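Side-chain contacts in glucokinase (Enterococcus faecalis, PDB 2QM1), which probably phosphorylates glucose with ATP and binds magnesium and zinc ions: residues B[45-50]-B[102-107]; B[118-123]-B[316-321]; B[197-202]-B[240-245]. All coordinates share one frame; numbering follows the deposited sequence.

Contact 1: residues B[45-50]-B[102-107]; sequences HIVPSI and EQIESA
V47 and I104 have the nearest CA atoms across the contact, 7.2 Å apart, where the helical segments 46-50 and 102-107 run in roughly the same direction at 28° with their axes 10.1 Å apart. V47 points at the other helix and stands at the middle of the interface. Its CG1 branch lies opposite the backbone N (chi1 163°), which carries this methyl out between two residues of segment 102-107. CG1 meets the amide of Q103, 3.6 Å from NE2, and it also touches the CB of that residue at 3.8 Å. The two side chains cross at about a right angle, with the amide nitrogen turned to the valine methyls. The same CG1 also rests on CG1 of I104 at 3.7 Å. I104 itself leans across with its outer end, and its CD1 reaches CG2 of I50 in a looser contact of 4.2 Å. Both helices lie against the mixed sheet of strands 7-13, 17-24, 29-36, 68-75 and 112-116, the core of an actin-like ATPase domain, in which helix 100-108 forms the crossover between the parallel strands 68-75 and 112-116. I50 and I104 both pack on M73 of strand 68-75, and I50 also meets I11, I18 and F20, so the apolar layer runs down from the helices into the sheet. Within the first helix, the hydroxyl of S49 turns back and donates from OG to the carbonyl O of I46 at 2.6 Å, approaching at 127° to the C=O, along a lone pair within the plane of the carbonyl. That oxygen also accepts the backbone N of I50, so two donors share this carbonyl. Further along the same pair of helices, the carbonyl O of A107 takes a hydrogen bond from R55.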
ATOM      1  N   HIS B  45     -22.086 -19.847 -18.950  1.00 45.55           N
ATOM      2  CA  HIS B  45     -23.462 -19.311 -18.851  1.00 44.93           C
ATOM      3  C   HIS B  45     -23.577 -18.015 -18.015  1.00 43.68           C
ATOM      4  O   HIS B  45     -24.623 -17.382 -18.005  1.00 42.89           O
ATOM      5  CB  HIS B  45     -24.439 -20.402 -18.325  1.00 45.96           C
ATOM      6  CG  HIS B  45     -24.525 -21.609 -19.211  1.00 46.38           C
ATOM      7  ND1 HIS B  45     -24.978 -21.547 -20.509  1.00 51.77           N
ATOM      8  CD2 HIS B  45     -24.172 -22.899 -19.000  1.00 48.59           C
ATOM      9  CE1 HIS B  45     -24.920 -22.750 -21.057  1.00 49.11           C
ATOM     10  NE2 HIS B  45     -24.423 -23.584 -20.162  1.00 49.99           N
ATOM     11  N   ILE B  46     -22.505 -17.622 -17.327  1.00 42.47           N
ATOM     12  CA  ILE B  46     -22.574 -16.495 -16.381  1.00 42.01           C
ATOM     13  C   ILE B  46     -22.807 -15.170 -17.125  1.00 41.93           C
ATOM     14  O   ILE B  46     -23.846 -14.517 -16.958  1.00 41.67           O
ATOM     15  CB  ILE B  46     -21.325 -16.475 -15.478  1.00 43.03           C
ATOM     16  CG1 ILE B  46     -21.342 -17.720 -14.582  1.00 43.02           C
ATOM     17  CG2 ILE B  46     -21.195 -15.162 -14.608  1.00 39.95           C
ATOM     18  CD1 ILE B  46     -20.067 -17.883 -13.740  1.00 39.61           C
ATOM     19  N   VAL B  47     -21.876 -14.823 -18.008  1.00 40.45           N
ATOM     20  CA  VAL B  47     -22.004 -13.601 -18.762  1.00 39.37           C
ATOM     21  C   VAL B  47     -23.296 -13.576 -19.589  1.00 39.62           C
ATOM     22  O   VAL B  47     -23.982 -12.566 -19.555  1.00 38.58           O
ATOM     23  CB  VAL B  47     -20.739 -13.251 -19.569  1.00 39.90           C
ATOM     24  CG1 VAL B  47     -21.052 -12.211 -20.671  1.00 39.63           C
ATOM     25  CG2 VAL B  47     -19.643 -12.748 -18.603  1.00 37.69           C
ATOM     26  N   PRO B  48     -23.642 -14.673 -20.313  1.00 39.38           N
ATOM     27  CA  PRO B  48     -24.962 -14.608 -20.979  1.00 38.88           C
ATOM     28  C   PRO B  48     -26.156 -14.407 -20.006  1.00 38.77           C
ATOM     29  O   PRO B  48     -27.139 -13.763 -20.368  1.00 37.80           O
ATOM     30  CB  PRO B  48     -25.059 -15.968 -21.663  1.00 40.15           C
ATOM     31  CG  PRO B  48     -23.559 -16.359 -21.898  1.00 40.32           C
ATOM     32  CD  PRO B  48     -22.932 -15.925 -20.636  1.00 38.24           C
ATOM     33  N   SER B  49     -26.092 -14.996 -18.812  1.00 37.06           N
ATOM     34  CA  SER B  49     -27.174 -14.811 -17.855  1.00 36.93           C
ATOM     35  C   SER B  49     -27.294 -13.334 -17.394  1.00 36.97           C
ATOM     36  O   SER B  49     -28.394 -12.845 -17.122  1.00 37.46           O
ATOM     37  CB  SER B  49     -27.036 -15.758 -16.665  1.00 36.07           C
ATOM     38  OG  SER B  49     -26.000 -15.337 -15.835  1.00 34.69           O
ATOM     39  N   ILE B  50     -26.161 -12.632 -17.353  1.00 37.12           N
ATOM     40  CA  ILE B  50     -26.122 -11.251 -16.897  1.00 36.71           C
ATOM     41  C   ILE B  50     -26.712 -10.402 -18.006  1.00 37.17           C
ATOM     42  O   ILE B  50     -27.539  -9.528 -17.745  1.00 36.48           O
ATOM     43  CB  ILE B  50     -24.659 -10.833 -16.558  1.00 36.97           C
ATOM     44  CG1 ILE B  50     -24.132 -11.624 -15.319  1.00 34.99           C
ATOM     45  CG2 ILE B  50     -24.528  -9.333 -16.416  1.00 34.45           C
ATOM     46  CD1 ILE B  50     -22.590 -11.294 -14.946  1.00 34.94           C
ATOM     47  N   GLU B 102     -15.732  -7.098 -23.352  1.00 40.39           N
ATOM     48  CA  GLU B 102     -16.069  -7.260 -24.751  1.00 41.84           C
ATOM     49  C   GLU B 102     -17.468  -7.872 -24.947  1.00 41.17           C
ATOM     50  O   GLU B 102     -18.257  -7.355 -25.729  1.00 41.76           O
ATOM     51  CB  GLU B 102     -15.027  -8.138 -25.409  1.00 42.71           C
ATOM     52  CG  GLU B 102     -14.814  -7.878 -26.869  1.00 49.65           C
ATOM     53  CD  GLU B 102     -13.532  -8.557 -27.310  1.00 56.27           C
ATOM     54  OE1 GLU B 102     -13.589  -9.798 -27.535  1.00 61.25           O
ATOM     55  OE2 GLU B 102     -12.475  -7.869 -27.392  1.00 56.79           O
ATOM     56  N   GLN B 103     -17.766  -8.951 -24.227  1.00 40.88           N
ATOM     57  CA  GLN B 103     -19.022  -9.667 -24.417  1.00 41.71           C
ATOM     58  C   GLN B 103     -20.215  -8.800 -24.031  1.00 40.81           C
ATOM     59  O   GLN B 103     -21.177  -8.657 -24.795  1.00 39.99           O
ATOM     60  CB  GLN B 103     -18.995 -11.010 -23.686  1.00 41.88           C
ATOM     61  CG  GLN B 103     -17.745 -11.880 -24.097  1.00 44.50           C
ATOM     62  CD  GLN B 103     -17.505 -13.160 -23.283  1.00 44.52           C
ATOM     63  OE1 GLN B 103     -16.943 -14.164 -23.810  1.00 47.32           O
ATOM     64  NE2 GLN B 103     -17.881 -13.138 -22.019  1.00 46.13           N
ATOM     65  N   ILE B 104     -20.125  -8.151 -22.881  1.00 40.37           N
ATOM     66  CA  ILE B 104     -21.265  -7.393 -22.385  1.00 39.97           C
ATOM     67  C   ILE B 104     -21.471  -6.111 -23.160  1.00 41.25           C
ATOM     68  O   ILE B 104     -22.604  -5.751 -23.514  1.00 41.91           O
ATOM     69  CB  ILE B 104     -21.128  -7.144 -20.852  1.00 39.70           C
ATOM     70  CG1 ILE B 104     -21.126  -8.502 -20.170  1.00 37.92           C
ATOM     71  CG2 ILE B 104     -22.263  -6.204 -20.313  1.00 38.11           C
ATOM     72  CD1 ILE B 104     -21.138  -8.452 -18.703  1.00 41.36           C
ATOM     73  N   GLU B 105     -20.385  -5.401 -23.417  1.00 42.15           N
ATOM     74  CA  GLU B 105     -20.512  -4.149 -24.107  1.00 44.34           C
ATOM     75  C   GLU B 105     -21.109  -4.447 -25.463  1.00 43.95           C
ATOM     76  O   GLU B 105     -22.043  -3.767 -25.928  1.00 42.68           O
ATOM     77  CB  GLU B 105     -19.151  -3.454 -24.248  1.00 44.92           C
ATOM     78  CG  GLU B 105     -19.243  -1.978 -24.014  1.00 49.18           C
ATOM     79  CD  GLU B 105     -17.911  -1.308 -23.946  1.00 50.48           C
ATOM     80  OE1 GLU B 105     -17.035  -1.616 -24.786  1.00 52.77           O
ATOM     81  OE2 GLU B 105     -17.761  -0.456 -23.054  1.00 52.54           O
ATOM     82  N   SER B 106     -20.589  -5.499 -26.084  1.00 43.82           N
ATOM     83  CA  SER B 106     -21.093  -5.905 -27.414  1.00 43.17           C
ATOM     84  C   SER B 106     -22.598  -6.221 -27.434  1.00 41.42           C
ATOM     85  O   SER B 106     -23.365  -5.694 -28.251  1.00 40.39           O
ATOM     86  CB  SER B 106     -20.312  -7.090 -27.936  1.00 42.61           C
ATOM     87  OG  SER B 106     -20.684  -7.309 -29.294  1.00 49.58           O
ATOM     88  N   ALA B 107     -23.011  -7.064 -26.494  1.00 40.90           N
ATOM     89  CA  ALA B 107     -24.390  -7.519 -26.389  1.00 39.99           C
ATOM     90  C   ALA B 107     -25.372  -6.396 -26.031  1.00 40.07           C
ATOM     91  O   ALA B 107     -26.515  -6.418 -26.450  1.00 38.24           O
ATOM     92  CB  ALA B 107     -24.500  -8.625 -25.358  1.00 38.76           C
TER

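Contact 2: residues B[118-123]-B[316-321]; sequences ANVAAL and ASLALQ. With MG (magnesium ion), chain K.
Beside V120, which touches L318 across the contact, N119 gives its OD1 to the magnesium ion at 2.3 Å. The carbonyl oxygen of G148 and a water 2.4 Å from the ion bind it as well, and N116 also belongs to the site. The amide of N119 is held from its other end, where ND2 is hydrogen-bonded to OD1 of D115, so both polar atoms of the group are fixed. The contact itself is aliphatic and turns on the fork of L318. One branch, CD1, meets CG2 of V120 at 3.6 Å, while CD2 meets CD1 of L123 at 3.7 Å, each pair crossing at about a right angle. L123 is flanked further by the hydroxyl of S317, whose OG lies 3.7 Å from CB of L123. With chi1 at 70° this OG has both the backbone N and C as neighbours, and it bonds to the carbonyl O of G314, a turn earlier in its own helix. In the actin-like ATPase fold of the ROK family, helix 117-128 and the C-terminal helix 310-318 pack together beside strand 112-116 of the first sheet: L318 and V120 both touch D115 of that strand, and S317 meets W127. Helix 117-128 also reaches the second sheet, where A121 and A122 lie on F139 of strand 137-142.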
ATOM      1  N   ALA B 118     -14.099  -6.934  -4.231  1.00 43.30           N
ATOM      2  CA  ALA B 118     -13.812  -6.073  -3.060  1.00 42.03           C
ATOM      3  C   ALA B 118     -13.356  -4.685  -3.459  1.00 41.49           C
ATOM      4  O   ALA B 118     -13.605  -3.747  -2.736  1.00 41.17           O
ATOM      5  CB  ALA B 118     -12.844  -6.715  -2.127  1.00 42.39           C
ATOM      6  N   ASN B 119     -12.736  -4.533  -4.643  1.00 40.15           N
ATOM      7  CA  ASN B 119     -12.321  -3.199  -5.094  1.00 39.59           C
ATOM      8  C   ASN B 119     -13.523  -2.262  -5.221  1.00 39.41           C
ATOM      9  O   ASN B 119     -13.544  -1.136  -4.747  1.00 36.92           O
ATOM     10  CB  ASN B 119     -11.575  -3.278  -6.431  1.00 39.22           C
ATOM     11  CG  ASN B 119     -10.137  -3.709  -6.242  1.00 39.36           C
ATOM     12  OD1 ASN B 119      -9.738  -4.103  -5.127  1.00 36.68           O
ATOM     13  ND2 ASN B 119      -9.355  -3.680  -7.317  1.00 36.70           N
ATOM     14  N   VAL B 120     -14.540  -2.807  -5.853  1.00 39.79           N
ATOM     15  CA  VAL B 120     -15.785  -2.112  -6.173  1.00 41.10           C
ATOM     16  C   VAL B 120     -16.577  -1.844  -4.866  1.00 39.85           C
ATOM     17  O   VAL B 120     -17.074  -0.761  -4.634  1.00 40.02           O
ATOM     18  CB  VAL B 120     -16.455  -2.997  -7.260  1.00 40.68           C
ATOM     19  CG1 VAL B 120     -17.798  -3.382  -6.963  1.00 43.96           C
ATOM     20  CG2 VAL B 120     -16.207  -2.472  -8.652  1.00 41.97           C
ATOM     21  N   ALA B 121     -16.630  -2.822  -3.987  1.00 39.63           N
ATOM     22  CA  ALA B 121     -17.185  -2.614  -2.652  1.00 40.30           C
ATOM     23  C   ALA B 121     -16.487  -1.472  -1.888  1.00 40.17           C
ATOM     24  O   ALA B 121     -17.137  -0.627  -1.286  1.00 41.16           O
ATOM     25  CB  ALA B 121     -17.164  -3.934  -1.850  1.00 40.32           C
ATOM     26  N   ALA B 122     -15.162  -1.427  -1.983  1.00 39.12           N
ATOM     27  CA  ALA B 122     -14.364  -0.338  -1.488  1.00 38.62           C
ATOM     28  C   ALA B 122     -14.814   0.998  -2.056  1.00 38.84           C
ATOM     29  O   ALA B 122     -14.926   1.970  -1.315  1.00 39.96           O
ATOM     30  CB  ALA B 122     -12.837  -0.599  -1.813  1.00 37.86           C
ATOM     31  N   LEU B 123     -15.051   1.064  -3.370  1.00 37.41           N
ATOM     32  CA  LEU B 123     -15.504   2.295  -3.990  1.00 36.16           C
ATOM     33  C   LEU B 123     -16.875   2.686  -3.440  1.00 36.93           C
ATOM     34  O   LEU B 123     -17.203   3.864  -3.330  1.00 36.69           O
ATOM     35  CB  LEU B 123     -15.678   2.109  -5.517  1.00 34.79           C
ATOM     36  CG  LEU B 123     -14.452   1.921  -6.407  1.00 35.16           C
ATOM     37  CD1 LEU B 123     -14.803   1.573  -7.881  1.00 31.94           C
ATOM     38  CD2 LEU B 123     -13.569   3.141  -6.347  1.00 33.96           C
ATOM     39  N   ALA B 316     -21.643   0.375  -9.739  1.00 40.63           N
ATOM     40  CA  ALA B 316     -22.291   1.488 -10.355  1.00 40.22           C
ATOM     41  C   ALA B 316     -21.367   2.697 -10.543  1.00 41.48           C
ATOM     42  O   ALA B 316     -21.393   3.297 -11.617  1.00 40.39           O
ATOM     43  CB  ALA B 316     -23.533   1.881  -9.579  1.00 41.63           C
ATOM     44  N   SER B 317     -20.591   3.073  -9.510  1.00 40.81           N
ATOM     45  CA  SER B 317     -19.694   4.256  -9.608  1.00 41.65           C
ATOM     46  C   SER B 317     -18.665   4.188 -10.759  1.00 40.51           C
ATOM     47  O   SER B 317     -18.274   5.202 -11.301  1.00 41.12           O
ATOM     48  CB  SER B 317     -18.951   4.527  -8.290  1.00 41.14           C
ATOM     49  OG  SER B 317     -18.000   3.512  -8.078  1.00 41.63           O
ATOM     50  N   LEU B 318     -18.216   3.001 -11.112  1.00 40.58           N
ATOM     51  CA  LEU B 318     -17.337   2.856 -12.266  1.00 40.34           C
ATOM     52  C   LEU B 318     -18.029   3.367 -13.525  1.00 40.84           C
ATOM     53  O   LEU B 318     -17.380   3.753 -14.460  1.00 41.53           O
ATOM     54  CB  LEU B 318     -17.020   1.377 -12.491  1.00 40.73           C
ATOM     55  CG  LEU B 318     -16.206   0.523 -11.529  1.00 41.86           C
ATOM     56  CD1 LEU B 318     -16.289  -0.976 -11.957  1.00 42.01           C
ATOM     57  CD2 LEU B 318     -14.768   1.046 -11.551  1.00 41.25           C
ATOM     58  N   ALA B 319     -19.353   3.343 -13.564  1.00 40.71           N
ATOM     59  CA  ALA B 319     -20.054   3.778 -14.769  1.00 40.70           C
ATOM     60  C   ALA B 319     -19.944   5.293 -14.981  1.00 41.53           C
ATOM     61  O   ALA B 319     -20.115   5.783 -16.105  1.00 41.13           O
ATOM     62  CB  ALA B 319     -21.464   3.361 -14.716  1.00 40.45           C
ATOM     63  N   LEU B 320     -19.634   6.024 -13.902  1.00 41.34           N
ATOM     64  CA  LEU B 320     -19.558   7.482 -13.995  1.00 41.80           C
ATOM     65  C   LEU B 320     -18.449   8.027 -14.898  1.00 41.42           C
ATOM     66  O   LEU B 320     -18.497   9.204 -15.328  1.00 40.30           O
ATOM     67  CB  LEU B 320     -19.443   8.086 -12.611  1.00 41.28           C
ATOM     68  CG  LEU B 320     -20.712   7.962 -11.743  1.00 45.06           C
ATOM     69  CD1 LEU B 320     -20.316   8.197 -10.285  1.00 47.43           C
ATOM     70  CD2 LEU B 320     -21.766   8.980 -12.159  1.00 44.93           C
ATOM     71  N   GLN B 321     -17.465   7.187 -15.196  1.00 41.09           N
ATOM     72  CA  GLN B 321     -16.403   7.593 -16.115  1.00 41.85           C
ATOM     73  C   GLN B 321     -16.923   7.865 -17.504  1.00 42.76           C
ATOM     74  O   GLN B 321     -16.251   8.551 -18.280  1.00 43.37           O
ATOM     75  CB  GLN B 321     -15.312   6.520 -16.189  1.00 42.15           C
ATOM     76  CG  GLN B 321     -15.854   5.173 -16.516  1.00 43.26           C
ATOM     77  CD  GLN B 321     -14.799   4.122 -16.647  1.00 43.40           C
ATOM     78  OE1 GLN B 321     -14.747   3.177 -15.862  1.00 47.22           O
ATOM     79  NE2 GLN B 321     -13.960   4.268 -17.644  1.00 42.20           N
TER
HETATM   80 MG    MG K1008      -9.676  -6.179  -4.226  1.00 25.29          MG
HETATM   81  O   HOH W   1      -7.776  -7.194  -5.251  1.00 25.51           O

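Contact 3: residues B[197-202]-B[240-245]; sequences VRVARH and LMVVDR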
ATOM      1  N   VAL B 197     -13.252 -19.992  13.392  1.00 43.07           N
ATOM      2  CA  VAL B 197     -13.488 -21.346  13.856  1.00 41.74           C
ATOM      3  C   VAL B 197     -12.161 -22.076  13.940  1.00 41.43           C
ATOM      4  O   VAL B 197     -11.851 -22.713  14.946  1.00 41.41           O
ATOM      5  CB  VAL B 197     -14.475 -22.073  12.866  1.00 41.84           C
ATOM      6  CG1 VAL B 197     -14.449 -23.676  13.013  1.00 41.95           C
ATOM      7  CG2 VAL B 197     -15.878 -21.508  13.008  1.00 40.67           C
ATOM      8  N   ARG B 198     -11.348 -21.993  12.898  1.00 41.20           N
ATOM      9  CA  ARG B 198     -10.068 -22.676  12.962  1.00 42.60           C
ATOM     10  C   ARG B 198      -9.232 -22.139  14.126  1.00 41.52           C
ATOM     11  O   ARG B 198      -8.618 -22.902  14.838  1.00 43.51           O
ATOM     12  CB  ARG B 198      -9.329 -22.557  11.634  1.00 43.13           C
ATOM     13  CG  ARG B 198      -8.158 -23.488  11.459  1.00 49.08           C
ATOM     14  CD  ARG B 198      -7.890 -23.649   9.948  1.00 53.73           C
ATOM     15  NE  ARG B 198      -8.131 -22.378   9.293  1.00 56.27           N
ATOM     16  CZ  ARG B 198      -8.871 -22.170   8.202  1.00 57.94           C
ATOM     17  NH1 ARG B 198      -9.456 -23.160   7.524  1.00 55.66           N
ATOM     18  NH2 ARG B 198      -8.995 -20.927   7.770  1.00 57.33           N
ATOM     19  N   VAL B 199      -9.241 -20.835  14.359  1.00 40.94           N
ATOM     20  CA  VAL B 199      -8.457 -20.282  15.468  1.00 40.51           C
ATOM     21  C   VAL B 199      -9.046 -20.825  16.774  1.00 41.09           C
ATOM     22  O   VAL B 199      -8.335 -21.060  17.745  1.00 41.05           O
ATOM     23  CB  VAL B 199      -8.512 -18.728  15.488  1.00 39.36           C
ATOM     24  CG1 VAL B 199      -8.176 -18.178  16.866  1.00 37.93           C
ATOM     25  CG2 VAL B 199      -7.581 -18.116  14.394  1.00 38.33           C
ATOM     26  N   ALA B 200     -10.372 -20.961  16.813  1.00 41.30           N
ATOM     27  CA  ALA B 200     -11.009 -21.420  18.039  1.00 42.14           C
ATOM     28  C   ALA B 200     -10.728 -22.934  18.257  1.00 42.43           C
ATOM     29  O   ALA B 200     -10.432 -23.350  19.380  1.00 42.75           O
ATOM     30  CB  ALA B 200     -12.522 -21.082  18.021  1.00 40.63           C
ATOM     31  N   ARG B 201     -10.797 -23.710  17.166  0.60 43.06           N
ATOM     32  CA  ARG B 201     -10.472 -25.162  17.138  0.60 43.97           C
ATOM     33  C   ARG B 201      -9.101 -25.477  17.690  0.60 45.37           C
ATOM     34  O   ARG B 201      -8.852 -26.589  18.153  0.60 46.36           O
ATOM     35  CB  ARG B 201     -10.538 -25.723  15.702  0.60 42.72           C
ATOM     36  CG  ARG B 201     -11.747 -26.534  15.440  0.60 39.28           C
ATOM     37  CD  ARG B 201     -12.067 -26.606  13.964  0.60 37.23           C
ATOM     38  NE  ARG B 201     -13.432 -27.028  13.775  0.60 32.08           N
ATOM     39  CZ  ARG B 201     -13.977 -27.320  12.605  0.60 33.23           C
ATOM     40  NH1 ARG B 201     -13.265 -27.257  11.484  0.60 32.91           N
ATOM     41  NH2 ARG B 201     -15.237 -27.700  12.565  0.60 30.79           N
ATOM     42  N   HIS B 202      -8.208 -24.497  17.625  1.00 46.78           N
ATOM     43  CA  HIS B 202      -6.836 -24.713  18.030  1.00 48.43           C
ATOM     44  C   HIS B 202      -6.432 -24.090  19.337  1.00 48.00           C
ATOM     45  O   HIS B 202      -5.499 -24.548  19.944  1.00 49.20           O
ATOM     46  CB  HIS B 202      -5.897 -24.431  16.858  1.00 48.97           C
ATOM     47  CG  HIS B 202      -6.037 -25.450  15.764  1.00 51.52           C
ATOM     48  ND1 HIS B 202      -5.427 -26.687  15.819  1.00 53.85           N
ATOM     49  CD2 HIS B 202      -6.761 -25.438  14.622  1.00 52.34           C
ATOM     50  CE1 HIS B 202      -5.749 -27.384  14.747  1.00 54.58           C
ATOM     51  NE2 HIS B 202      -6.560 -26.650  14.006  1.00 56.92           N
ATOM     52  N   LEU B 240     -13.720 -14.865  24.364  1.00 46.65           N
ATOM     53  CA  LEU B 240     -12.921 -13.653  24.557  1.00 46.68           C
ATOM     54  C   LEU B 240     -11.456 -13.908  24.201  1.00 46.69           C
ATOM     55  O   LEU B 240     -10.753 -12.994  23.758  1.00 46.56           O
ATOM     56  CB  LEU B 240     -13.035 -13.150  26.014  1.00 47.16           C
ATOM     57  CG  LEU B 240     -14.353 -12.464  26.392  1.00 46.97           C
ATOM     58  CD1 LEU B 240     -14.563 -12.386  27.914  1.00 49.55           C
ATOM     59  CD2 LEU B 240     -14.400 -11.076  25.709  1.00 49.02           C
HETATM   60  N   MSE B 241     -11.008 -15.139  24.441  1.00 46.50           N
HETATM   61  CA  MSE B 241      -9.675 -15.588  24.055  1.00 48.03           C
HETATM   62  C   MSE B 241      -9.563 -15.661  22.524  1.00 46.29           C
HETATM   63  O   MSE B 241      -8.547 -15.219  21.975  1.00 46.01           O
HETATM   64  CB  MSE B 241      -9.372 -16.942  24.702  1.00 48.04           C
HETATM   65  CG  MSE B 241      -7.912 -17.404  24.640  1.00 50.29           C
HETATM   66 SE   MSE B 241      -7.643 -19.246  25.301  0.55 55.71          SE
HETATM   67  CE  MSE B 241      -7.480 -18.733  27.166  1.00 44.85           C
ATOM     68  N   VAL B 242     -10.610 -16.180  21.861  1.00 44.67           N
ATOM     69  CA  VAL B 242     -10.654 -16.324  20.376  1.00 44.27           C
ATOM     70  C   VAL B 242     -10.719 -14.987  19.651  1.00 44.32           C
ATOM     71  O   VAL B 242      -9.882 -14.715  18.803  1.00 43.78           O
ATOM     72  CB  VAL B 242     -11.824 -17.239  19.887  1.00 44.47           C
ATOM     73  CG1 VAL B 242     -11.781 -17.428  18.360  1.00 43.08           C
ATOM     74  CG2 VAL B 242     -11.792 -18.592  20.605  1.00 43.36           C
ATOM     75  N   VAL B 243     -11.713 -14.162  19.992  1.00 44.67           N
ATOM     76  CA  VAL B 243     -11.779 -12.755  19.554  1.00 45.03           C
ATOM     77  C   VAL B 243     -10.441 -12.005  19.716  1.00 44.72           C
ATOM     78  O   VAL B 243      -9.982 -11.391  18.792  1.00 45.59           O
ATOM     79  CB  VAL B 243     -12.921 -11.990  20.296  1.00 44.19           C
ATOM     80  CG1 VAL B 243     -12.760 -10.516  20.196  1.00 46.10           C
ATOM     81  CG2 VAL B 243     -14.290 -12.395  19.780  1.00 44.74           C
ATOM     82  N   ASP B 244      -9.845 -12.076  20.894  1.00 45.05           N
ATOM     83  CA  ASP B 244      -8.519 -11.518  21.207  1.00 45.39           C
ATOM     84  C   ASP B 244      -7.421 -11.944  20.230  1.00 44.60           C
ATOM     85  O   ASP B 244      -6.657 -11.126  19.715  1.00 43.64           O
ATOM     86  CB  ASP B 244      -8.135 -11.993  22.594  1.00 45.74           C
ATOM     87  CG  ASP B 244      -7.660 -10.895  23.472  1.00 50.46           C
ATOM     88  OD1 ASP B 244      -6.822 -10.079  23.019  1.00 55.05           O
ATOM     89  OD2 ASP B 244      -8.132 -10.843  24.642  1.00 57.00           O
ATOM     90  N   ARG B 245      -7.361 -13.242  19.960  1.00 43.36           N
ATOM     91  CA  ARG B 245      -6.413 -13.740  19.001  1.00 41.88           C
ATOM     92  C   ARG B 245      -6.736 -13.200  17.607  1.00 40.27           C
ATOM     93  O   ARG B 245      -5.834 -12.796  16.873  1.00 36.96           O
ATOM     94  CB  ARG B 245      -6.423 -15.273  18.999  1.00 42.31           C
ATOM     95  CG  ARG B 245      -5.417 -15.886  18.033  1.00 46.29           C
ATOM     96  CD  ARG B 245      -3.961 -15.389  18.340  1.00 55.35           C
ATOM     97  NE  ARG B 245      -3.227 -16.465  18.986  1.00 61.86           N
ATOM     98  CZ  ARG B 245      -3.014 -16.565  20.276  1.00 62.64           C
ATOM     99  NH1 ARG B 245      -2.377 -17.625  20.743  1.00 67.98           N
ATOM    100  NH2 ARG B 245      -3.425 -15.610  21.092  1.00 66.90           N
TER
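V242 meets A200 where segment 240-245 of helix 237-261 comes nearest to segment 197-202 of helix 193-203, the two CA atoms being 5.6 Å apart. The axes of these segments approach to 9.5 Å and diverge by 125°, nearer antiparallel than parallel. V242 faces the other helix with its forked end. Its CG1 is opposite the backbone N (chi1 -177°) and CG2 opposite the carbonyl carbon, which places the two methyls astride the single CB of A200: CG2 and CG1 of V242 are each 3.7 Å from that CB. The small side chain of alanine lets the valine sit close to the helix backbone. The CG1 methyl of V242 also brushes CG1 of V199 at 4.0 Å, the two valines sliding past one another in opposite directions. V196, one turn earlier in helix 193-203, touches V242 too. V243 points away and packs on F229, A232 and F278, while D244 is hydrogen-bonded through OD1 to the hydroxyl of Y286. The last residue, R245, returns to the contact with its aliphatic stem: CG of R245 lies 3.8 Å from CG1 of V199, and CB is a little further off. With chi1 at -179° its CG is set beside the carbonyl carbon, and the chain then bends at the next two torsions. Beyond the stem, R245 meets L203 and comes close to a bound glycerol. The methyls of V199, A200 and V242 make up the buried middle, with the stem of R245 at the border. This is apolar packing of two helices that lean toward antiparallel, in the helical region that follows C186 of the zinc site, within the actin-like ATPase fold of the ROK family.

How the contacts relate
From the N terminus, contact 1 closes first: the chain leaves helix 46-60, passes through strand 68-75 and returns on helix 100-108, stacking two helices on the first sheet. Contact 2 opens only afterwards, at helix 117-128, and closes near the C terminus, bringing helix 310-318 back beside the edge strand 112-116 of the first sheet; its loop encloses the second sheet and most of the helices. Contact 3 is nested inside that loop, joining helices 193-203 and 237-261. None of the three crosses another. Contacts 1 and 2 have centres about 19 Å apart, whereas contact 3 is on the opposite side of the chain's centre from both, about 34 Å from the centre of contact 2.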